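Local coordinates for BREX protein BrxA (Magnetospirillum magneticum, PDB 3BHW), which probably takes part in a type 1 BREX defence system, which lets phage adsorb to the bacterium but blocks replication of the phage DNA, at residues E68-E73 / M182-E187; A94-T99 / N188-V193; A86-F91 / R176-V181. All blocks are in the same frame, centred on the assembly; numbering follows the deposited sequence. Where two conformers were deposited one is given.

Interaction 1 of 3, residues E68-E73 / M182-E187; sequences ETMGPE and MSYLRE
Tyr-184, on helix 179-187, reaches across to the start of helix 72-80 and sets its hydroxyl against the N-cap residue Gly-71, in an all-helical fold where this contact joins one helix to the lead-in of another. The backbone N of Gly-71 donates to Tyr-184 OH at 2.7 Å; the bond is short but bent, with an N-H...O angle of 139°, and the donor approaches the ring obliquely. The same hydroxyl donates to a water whose oxygen lies 2.7 Å from Tyr-184 OH, and in the conformer of Glu-73 described here this water in turn donates to Glu-73 OE1. Two bonds therefore grip the phenol oxygen, one received and one given, and they fix the direction of its proton.

Two side chains border the ring at its edges. Glu-73 CB sits 3.6 Å from Tyr-184 CE1, near the ring plane. In the same conformer the glutamate bends back at chi2 (71°), which carries its carboxylate round to the water and leaves it nearly coplanar with the ring. Along the other edge comes Met-70, whose SD is 3.8 Å from Tyr-184 CE2, a Met-aromatic contact of the edge type with the sulfur 81° off the ring normal. The thioether chain, turned at both chi1 and chi2, passes the ring and continues to Leu-185.

Further out, helix 83-97 packs against this layer: Ala-92 touches both Met-70 and Leu-185, and Lys-96 bonds to the carbonyl of Thr-69. Val-193 and Ile-194 of helix 191-197 also touch the leucine. Where the methionine chain ends, Met-70 CE rests 3.6 Å from Leu-185 CD2.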
loop_
_atom_site.group_PDB
_atom_site.type_symbol
_atom_site.label_atom_id
_atom_site.label_comp_id
_atom_site.label_asym_id
_atom_site.label_seq_id
_atom_site.Cartn_x
_atom_site.Cartn_y
_atom_site.Cartn_z
ATOM N N GLU A 68 -6.011 -1.738 9.208
ATOM C CA GLU A 68 -6.072 -1.558 10.667
ATOM C C GLU A 68 -4.932 -0.700 11.222
ATOM O O GLU A 68 -4.897 -0.405 12.412
ATOM C CB GLU A 68 -6.168 -2.888 11.401
ATOM C CG GLU A 68 -4.914 -3.686 11.411
ATOM C CD GLU A 68 -4.921 -4.715 12.524
ATOM O OE1 GLU A 68 -6.033 -5.038 13.009
ATOM O OE2 GLU A 68 -3.823 -5.181 12.902
ATOM N N THR A 69 -4.012 -0.279 10.354
ATOM C CA THR A 69 -3.080 0.783 10.752
ATOM C C THR A 69 -3.783 2.156 10.796
ATOM O O THR A 69 -3.214 3.098 11.354
ATOM C CB THR A 69 -1.814 0.895 9.819
ATOM O OG1 THR A 69 -2.186 1.289 8.508
ATOM C CG2 THR A 69 -0.998 -0.383 9.708
ATOM N N MET A 70 -5.008 2.240 10.254
ATOM C CA MET A 70 -5.759 3.497 10.083
ATOM C C MET A 70 -7.084 3.335 10.823
ATOM O O MET A 70 -7.357 2.274 11.395
ATOM C CB MET A 70 -6.048 3.811 8.621
ATOM C CG MET A 70 -4.833 4.111 7.787
ATOM S SD MET A 70 -3.736 5.447 8.383
ATOM C CE MET A 70 -2.789 5.644 6.879
ATOM N N GLY A 71 -7.906 4.370 10.802
ATOM C CA GLY A 71 -9.069 4.432 11.662
ATOM C C GLY A 71 -10.353 4.408 10.876
ATOM O O GLY A 71 -10.331 4.350 9.637
ATOM N N PRO A 72 -11.486 4.444 11.586
ATOM C CA PRO A 72 -12.808 4.331 10.934
ATOM C C PRO A 72 -13.074 5.350 9.827
ATOM O O PRO A 72 -13.788 5.036 8.886
ATOM C CB PRO A 72 -13.775 4.560 12.098
ATOM C CG PRO A 72 -13.047 4.053 13.273
ATOM C CD PRO A 72 -11.614 4.521 13.058
ATOM N N GLU A 73 -12.524 6.551 9.939
ATOM C CA GLU A 73 -12.756 7.593 8.966
ATOM C C GLU A 73 -12.214 7.132 7.605
ATOM O O GLU A 73 -12.845 7.302 6.545
ATOM C CB GLU A 73 -12.074 8.883 9.459
ATOM C CG GLU A 73 -12.529 9.354 10.877
ATOM C CD GLU A 73 -12.055 8.488 12.082
ATOM O OE1 GLU A 73 -10.931 7.921 12.085
ATOM O OE2 GLU A 73 -12.832 8.393 13.059
ATOM N N MET A 182 -5.660 13.383 2.093
ATOM C CA MET A 182 -4.627 14.202 2.742
ATOM C C MET A 182 -5.108 14.823 4.069
ATOM O O MET A 182 -4.310 14.945 5.009
ATOM C CB MET A 182 -4.040 15.282 1.808
ATOM C CG MET A 182 -3.290 14.783 0.566
ATOM S SD MET A 182 -1.879 13.610 0.893
ATOM C CE MET A 182 -1.051 14.578 2.163
ATOM N N SER A 183 -6.383 15.235 4.115
ATOM C CA SER A 183 -6.961 15.826 5.319
ATOM C C SER A 183 -6.974 14.773 6.428
ATOM O O SER A 183 -6.603 15.068 7.580
ATOM C CB SER A 183 -8.358 16.442 5.019
ATOM O OG SER A 183 -8.999 17.013 6.161
ATOM N N TYR A 184 -7.380 13.551 6.089
ATOM C CA TYR A 184 -7.363 12.474 7.067
ATOM C C TYR A 184 -5.954 12.245 7.642
ATOM O O TYR A 184 -5.786 12.194 8.848
ATOM C CB TYR A 184 -7.941 11.146 6.496
ATOM C CG TYR A 184 -7.744 9.979 7.446
ATOM C CD1 TYR A 184 -8.699 9.661 8.428
ATOM C CD2 TYR A 184 -6.540 9.262 7.458
ATOM C CE1 TYR A 184 -8.492 8.636 9.352
ATOM C CE2 TYR A 184 -6.322 8.210 8.380
ATOM C CZ TYR A 184 -7.313 7.923 9.325
ATOM O OH TYR A 184 -7.110 6.914 10.232
ATOM N N LEU A 185 -4.966 12.208 6.750
ATOM C CA LEU A 185 -3.565 11.977 7.136
ATOM C C LEU A 185 -2.984 13.063 8.030
ATOM O O LEU A 185 -2.298 12.737 8.995
ATOM C CB LEU A 185 -2.685 11.758 5.908
ATOM C CG LEU A 185 -2.861 10.465 5.097
ATOM C CD1 LEU A 185 -1.992 10.581 3.851
ATOM C CD2 LEU A 185 -2.598 9.111 5.901
ATOM N N ARG A 186 -3.258 14.333 7.696
ATOM C CA ARG A 186 -2.812 15.488 8.507
ATOM C C ARG A 186 -3.477 15.406 9.867
ATOM O O ARG A 186 -2.799 15.476 10.913
ATOM C CB ARG A 186 -3.094 16.825 7.810
ATOM C CG ARG A 186 -2.285 16.977 6.518
ATOM C CD ARG A 186 -2.025 18.397 6.115
ATOM N NE ARG A 186 -1.538 18.433 4.739
ATOM C CZ ARG A 186 -2.339 18.398 3.678
ATOM N NH1 ARG A 186 -3.664 18.345 3.841
ATOM N NH2 ARG A 186 -1.821 18.420 2.460
ATOM N N GLU A 187 -4.800 15.228 9.860
ATOM C CA GLU A 187 -5.578 15.242 11.103
ATOM C C GLU A 187 -5.200 14.109 12.060
ATOM O O GLU A 187 -5.361 14.239 13.277
ATOM C CB GLU A 187 -7.084 15.266 10.805
ATOM C CG GLU A 187 -7.512 16.567 10.072
ATOM C CD GLU A 187 -8.973 16.570 9.625
ATOM O OE1 GLU A 187 -9.760 15.715 10.112
ATOM O OE2 GLU A 187 -9.339 17.455 8.815
HETATM O O HOH W 1 -8.234 7.476 12.672
#

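Interaction 2 of 3, residues A94-T99 / N188-V193; sequences AIKHST and NNEQYV
Lys-96 leaves helix 83-97 with CG opposite its own backbone N (chi1 -166°) and runs fully extended, while Glu-190 folds at chi2 (-75°), so that ammonium and carboxylate meet with the two side chains nearly perpendicular. The salt bridge is short, Lys-96 NZ to Glu-190 OE2 2.6 Å, and uses the syn lone pair of that oxygen; OE1 of Glu-190 stands 3.3 Å from Lys-96 NZ. Nearer the helix, the aliphatic root of the lysine is packed by Val-193, whose CG2 lies 3.5 Å from Lys-96 CB.

Ile-95 turns its CG2 branch into the angle between Val-193 and Tyr-192, 4.2 Å from CE2 of the tyrosine. The phenol extends past it to Thr-99, where Tyr-192 OH is 3.6 Å from Thr-99 CG2, but its hydrogen-bond partner is Asp-103 of helix 99-112. Helix 191-197 thus lies against the C-terminal end of helix 83-97 and the start of helix 99-112. Glu-190 is its N-cap residue, and the Schellman motif at Asn-189 closes the preceding helix. The ammonium charge probably helps keep Glu-190 ionised, and the carbonyl of Thr-69, a second acceptor for Lys-96 NZ, probably steadies the ammonium.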
loop_
_atom_site.group_PDB
_atom_site.type_symbol
_atom_site.label_atom_id
_atom_site.label_comp_id
_atom_site.label_asym_id
_atom_site.label_seq_id
_atom_site.Cartn_x
_atom_site.Cartn_y
_atom_site.Cartn_z
ATOM N N ALA A 94 -1.270 1.112 2.857
ATOM C CA ALA A 94 -0.172 0.186 2.454
ATOM C C ALA A 94 1.173 0.790 2.825
ATOM O O ALA A 94 2.087 0.073 3.297
ATOM C CB ALA A 94 -0.242 -0.139 1.025
ATOM N N ILE A 95 1.311 2.071 2.651
ATOM C CA ILE A 95 2.529 2.773 3.085
ATOM C C ILE A 95 2.757 2.688 4.587
ATOM O O ILE A 95 3.851 2.282 5.057
ATOM C CB ILE A 95 2.558 4.216 2.604
ATOM C CG1 ILE A 95 2.661 4.196 1.073
ATOM C CG2 ILE A 95 3.762 4.980 3.230
ATOM C CD1 ILE A 95 2.229 5.498 0.427
ATOM N N LYS A 96 1.745 3.058 5.368
ATOM C CA LYS A 96 1.856 2.940 6.819
ATOM C C LYS A 96 2.295 1.535 7.307
ATOM O O LYS A 96 3.077 1.422 8.237
ATOM C CB LYS A 96 0.558 3.366 7.499
ATOM C CG LYS A 96 0.792 3.580 8.990
ATOM C CD LYS A 96 -0.284 4.401 9.602
ATOM C CE LYS A 96 -0.158 4.386 11.126
ATOM N NZ LYS A 96 -1.355 4.947 11.829
ATOM N N HIS A 97 1.765 0.492 6.665
ATOM C CA HIS A 97 2.017 -0.899 7.037
ATOM C C HIS A 97 3.411 -1.356 6.592
ATOM O O HIS A 97 4.000 -2.294 7.160
ATOM C CB HIS A 97 0.912 -1.761 6.386
ATOM C CG HIS A 97 1.100 -3.227 6.562
ATOM N ND1 HIS A 97 1.754 -3.993 5.621
ATOM C CD2 HIS A 97 0.673 -4.081 7.519
ATOM C CE1 HIS A 97 1.769 -5.251 6.022
ATOM N NE2 HIS A 97 1.129 -5.331 7.174
ATOM N N SER A 98 3.945 -0.726 5.556
ATOM C CA SER A 98 5.216 -1.177 4.949
ATOM C C SER A 98 6.339 -0.127 4.791
ATOM O O SER A 98 6.339 0.645 3.862
ATOM C CB SER A 98 4.974 -1.869 3.624
ATOM O OG SER A 98 6.195 -2.160 2.938
ATOM N N THR A 99 7.321 -0.140 5.695
ATOM C CA THR A 99 8.507 0.709 5.540
ATOM C C THR A 99 9.241 0.403 4.233
ATOM O O THR A 99 9.878 1.274 3.675
ATOM C CB THR A 99 9.410 0.588 6.808
ATOM O OG1 THR A 99 8.604 0.913 7.960
ATOM C CG2 THR A 99 10.591 1.542 6.737
ATOM N N ASN A 188 -4.668 13.023 11.487
ATOM C CA ASN A 188 -4.196 11.876 12.240
ATOM C C ASN A 188 -2.693 11.825 12.401
ATOM O O ASN A 188 -2.149 10.790 12.833
ATOM C CB ASN A 188 -4.779 10.602 11.669
ATOM C CG ASN A 188 -6.240 10.490 11.970
ATOM O OD1 ASN A 188 -6.633 10.017 13.050
ATOM N ND2 ASN A 188 -7.061 10.942 11.051
ATOM N N ASN A 189 -2.012 12.925 12.086
ATOM C CA ASN A 189 -0.600 13.053 12.472
ATOM C C ASN A 189 0.308 12.056 11.747
ATOM O O ASN A 189 1.311 11.565 12.290
ATOM C CB ASN A 189 -0.461 12.869 13.973
ATOM C CG ASN A 189 -1.422 13.728 14.734
ATOM O OD1 ASN A 189 -1.347 14.934 14.645
ATOM N ND2 ASN A 189 -2.370 13.116 15.436
ATOM N N GLU A 190 -0.104 11.697 10.539
ATOM C CA GLU A 190 0.592 10.650 9.850
ATOM C C GLU A 190 1.777 11.178 9.069
ATOM O O GLU A 190 1.830 11.085 7.847
ATOM C CB GLU A 190 -0.341 9.836 8.969
ATOM C CG GLU A 190 -1.514 9.174 9.668
ATOM C CD GLU A 190 -1.136 7.964 10.485
ATOM O OE1 GLU A 190 0.072 7.624 10.549
ATOM O OE2 GLU A 190 -2.069 7.321 11.039
ATOM N N GLN A 191 2.756 11.699 9.809
ATOM C CA GLN A 191 3.954 12.294 9.241
ATOM C C GLN A 191 4.601 11.421 8.183
ATOM O O GLN A 191 4.951 11.889 7.079
ATOM C CB GLN A 191 5.028 12.662 10.295
ATOM C CG GLN A 191 4.477 13.184 11.668
ATOM C CD GLN A 191 3.524 14.357 11.617
ATOM O OE1 GLN A 191 3.597 15.228 10.721
ATOM N NE2 GLN A 191 2.648 14.448 12.630
ATOM N N TYR A 192 4.764 10.152 8.518
ATOM C CA TYR A 192 5.553 9.295 7.641
ATOM C C TYR A 192 4.795 9.030 6.379
ATOM O O TYR A 192 5.374 9.138 5.289
ATOM C CB TYR A 192 5.919 7.984 8.335
ATOM C CG TYR A 192 6.687 6.978 7.474
ATOM C CD1 TYR A 192 8.052 7.155 7.272
ATOM C CD2 TYR A 192 6.050 5.841 6.919
ATOM C CE1 TYR A 192 8.806 6.217 6.493
ATOM C CE2 TYR A 192 6.770 4.932 6.113
ATOM C CZ TYR A 192 8.144 5.133 5.915
ATOM O OH TYR A 192 8.846 4.206 5.136
ATOM N N VAL A 193 3.510 8.658 6.498
ATOM C CA VAL A 193 2.699 8.442 5.260
ATOM C C VAL A 193 2.654 9.715 4.381
ATOM O O VAL A 193 2.869 9.655 3.162
ATOM C CB VAL A 193 1.349 7.878 5.603
ATOM C CG1 VAL A 193 0.522 7.699 4.349
ATOM C CG2 VAL A 193 1.538 6.572 6.442
#

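Interaction 3 of 3, residues A86-F91 / R176-V181; sequences AIQAVF and RISGEV
Gln-88 supplies the polar part of this contact, placing its amide against the backbone that leads into helix 179-187. Its oxygen accepts from the backbone N of Ser-178, with Gln-88 OE1 and Ser-178 N 2.7 Å apart. This bond is almost straight at hydrogen, 172°, and the donor stands 18° out of the plane of the side-chain carbonyl. A second, weak bond reaches the same oxygen from the hydroxyl, Ser-178 OG to Gln-88 OE1 at 3.4 Å. The other end of the amide gives a weak bond, Gln-88 NE2 to Arg-176 O at 3.3 Å. Donor and acceptor thus answer an N-H and a C=O two residues apart, a pairing that defines the flip of the amide. Gln-84 OE1, one turn back on helix 83-97, is a second weak acceptor for this NE2. Between the two bonded residues, Ile-177 N is hydrogen-bonded to Gln-198 OE1, near the C-terminal end of the model.

The serine is also the N-cap residue: its OG, turned between N and the carbonyl carbon (chi1 71°), accepts from the backbone N of Val-181 at 3.3 Å from Ser-178 OG. One hydroxyl thereby links the first turn of its helix to the glutamine.

Apolar contacts flank these bonds. The side chains of Ile-177 and Gln-88 run antiparallel alongside one another, with Ile-177 CD1 3.7 Å from Gln-88 CD. Val-181 points toward helix 83-97, with its CG2 4.2 Å from Ala-89 CB, while Met-77 of helix 72-80 touches the same valine.

The side chain of Gln-88 is buried; its oxygen is firmly held by Ser-178 N and its NE2 has two weak acceptors, so the amide has its polar needs met largely by the backbone leading into helix 179-187.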
loop_
_atom_site.group_PDB
_atom_site.type_symbol
_atom_site.label_atom_id
_atom_site.label_comp_id
_atom_site.label_asym_id
_atom_site.label_seq_id
_atom_site.Cartn_x
_atom_site.Cartn_y
_atom_site.Cartn_z
ATOM N N ALA A 86 -10.831 6.059 -2.845
ATOM C CA ALA A 86 -10.692 4.787 -2.125
ATOM C C ALA A 86 -9.326 4.149 -2.377
ATOM O O ALA A 86 -8.674 3.665 -1.436
ATOM C CB ALA A 86 -11.876 3.818 -2.480
ATOM N N ILE A 87 -8.873 4.139 -3.627
ATOM C CA ILE A 87 -7.583 3.477 -3.902
ATOM C C ILE A 87 -6.431 4.211 -3.202
ATOM O O ILE A 87 -5.536 3.574 -2.666
ATOM C CB ILE A 87 -7.305 3.331 -5.402
ATOM C CG1 ILE A 87 -6.178 2.330 -5.638
ATOM C CG2 ILE A 87 -7.042 4.685 -6.027
ATOM C CD1 ILE A 87 -6.655 0.996 -6.121
ATOM N N GLN A 88 -6.509 5.527 -3.142
ATOM C CA GLN A 88 -5.478 6.313 -2.498
ATOM C C GLN A 88 -5.447 6.104 -0.984
ATOM O O GLN A 88 -4.400 6.199 -0.361
ATOM C CB GLN A 88 -5.693 7.796 -2.848
ATOM C CG GLN A 88 -5.267 8.082 -4.302
ATOM C CD GLN A 88 -5.491 9.521 -4.737
ATOM O OE1 GLN A 88 -5.967 10.344 -3.959
ATOM N NE2 GLN A 88 -5.115 9.828 -5.974
ATOM N N ALA A 89 -6.611 5.895 -0.404
ATOM C CA ALA A 89 -6.718 5.610 1.023
ATOM C C ALA A 89 -6.098 4.240 1.266
ATOM O O ALA A 89 -5.313 4.026 2.234
ATOM C CB ALA A 89 -8.177 5.610 1.453
ATOM N N VAL A 90 -6.397 3.294 0.368
ATOM C CA VAL A 90 -5.744 1.990 0.516
ATOM C C VAL A 90 -4.208 2.146 0.369
ATOM O O VAL A 90 -3.416 1.513 1.119
ATOM C CB VAL A 90 -6.314 0.951 -0.452
ATOM C CG1 VAL A 90 -5.574 -0.363 -0.201
ATOM C CG2 VAL A 90 -7.783 0.793 -0.193
ATOM N N PHE A 91 -3.781 2.987 -0.565
ATOM C CA PHE A 91 -2.353 3.275 -0.767
ATOM C C PHE A 91 -1.693 3.807 0.500
ATOM O O PHE A 91 -0.603 3.343 0.885
ATOM C CB PHE A 91 -2.201 4.233 -1.955
ATOM C CG PHE A 91 -0.768 4.539 -2.378
ATOM C CD1 PHE A 91 0.239 3.557 -2.532
ATOM C CD2 PHE A 91 -0.446 5.858 -2.698
ATOM C CE1 PHE A 91 1.515 3.966 -2.993
ATOM C CE2 PHE A 91 0.798 6.220 -3.144
ATOM C CZ PHE A 91 1.783 5.292 -3.308
ATOM N N ARG A 176 -1.929 13.543 -8.117
ATOM C CA ARG A 176 -2.488 14.412 -7.078
ATOM C C ARG A 176 -3.293 13.567 -6.109
ATOM O O ARG A 176 -4.289 12.980 -6.499
ATOM C CB ARG A 176 -3.372 15.500 -7.737
ATOM C CG ARG A 176 -4.462 16.132 -6.852
ATOM C CD ARG A 176 -3.925 17.267 -5.984
ATOM N NE ARG A 176 -4.838 17.761 -4.933
ATOM C CZ ARG A 176 -6.132 17.453 -4.774
ATOM N NH1 ARG A 176 -6.763 16.631 -5.605
ATOM N NH2 ARG A 176 -6.807 18.000 -3.770
ATOM N N ILE A 177 -2.836 13.485 -4.852
ATOM C CA ILE A 177 -3.574 12.768 -3.825
ATOM C C ILE A 177 -4.788 13.605 -3.388
ATOM O O ILE A 177 -4.679 14.827 -3.139
ATOM C CB ILE A 177 -2.708 12.379 -2.595
ATOM C CG1 ILE A 177 -1.563 11.416 -2.980
ATOM C CG2 ILE A 177 -3.559 11.768 -1.554
ATOM C CD1 ILE A 177 -2.036 10.104 -3.623
ATOM N N SER A 178 -5.936 12.944 -3.317
ATOM C CA SER A 178 -7.169 13.614 -3.020
ATOM C C SER A 178 -7.078 14.354 -1.690
ATOM O O SER A 178 -6.466 13.890 -0.719
ATOM C CB SER A 178 -8.335 12.638 -3.007
ATOM O OG SER A 178 -8.261 11.811 -1.889
ATOM N N GLY A 179 -7.700 15.521 -1.678
ATOM C CA GLY A 179 -7.737 16.376 -0.516
ATOM C C GLY A 179 -8.377 15.662 0.652
ATOM O O GLY A 179 -7.992 15.895 1.785
ATOM N N GLU A 180 -9.339 14.780 0.386
ATOM C CA GLU A 180 -10.002 14.004 1.439
ATOM C C GLU A 180 -9.006 13.057 2.119
ATOM O O GLU A 180 -8.982 12.911 3.318
ATOM C CB GLU A 180 -11.082 13.164 0.814
ATOM C CG GLU A 180 -12.260 12.876 1.692
ATOM C CD GLU A 180 -13.414 12.405 0.857
ATOM O OE1 GLU A 180 -13.687 13.058 -0.174
ATOM O OE2 GLU A 180 -14.029 11.379 1.215
ATOM N N VAL A 181 -8.156 12.429 1.329
ATOM C CA VAL A 181 -7.194 11.525 1.928
ATOM C C VAL A 181 -6.153 12.312 2.708
ATOM O O VAL A 181 -5.815 11.961 3.860
ATOM C CB VAL A 181 -6.562 10.683 0.826
ATOM C CG1 VAL A 181 -5.249 10.037 1.349
ATOM C CG2 VAL A 181 -7.625 9.649 0.337
#

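The three contacts bring two consecutive helix pairs together: helices 72-80 and 83-97 from the first half of the chain, and helices 179-187 and 191-197 near its C-terminal end. Centres of interactions 1 and 2 lie about 10 Å apart, as do those of 1 and 3, while 2 and 3 are about 13 Å apart. Interactions 1 and 3 share helix 179-187, and interactions 2 and 3 share helix 83-97. Both segments of interaction 3 fall, in sequence, between those of interaction 1, whereas interaction 2 crosses both. Interactions 1 and 2 also touch directly, Met-70 SD lying 3.7 Å from Glu-190 OE2. Together they join the two helix pairs, far apart in sequence, into one packed group within the all-helical chain.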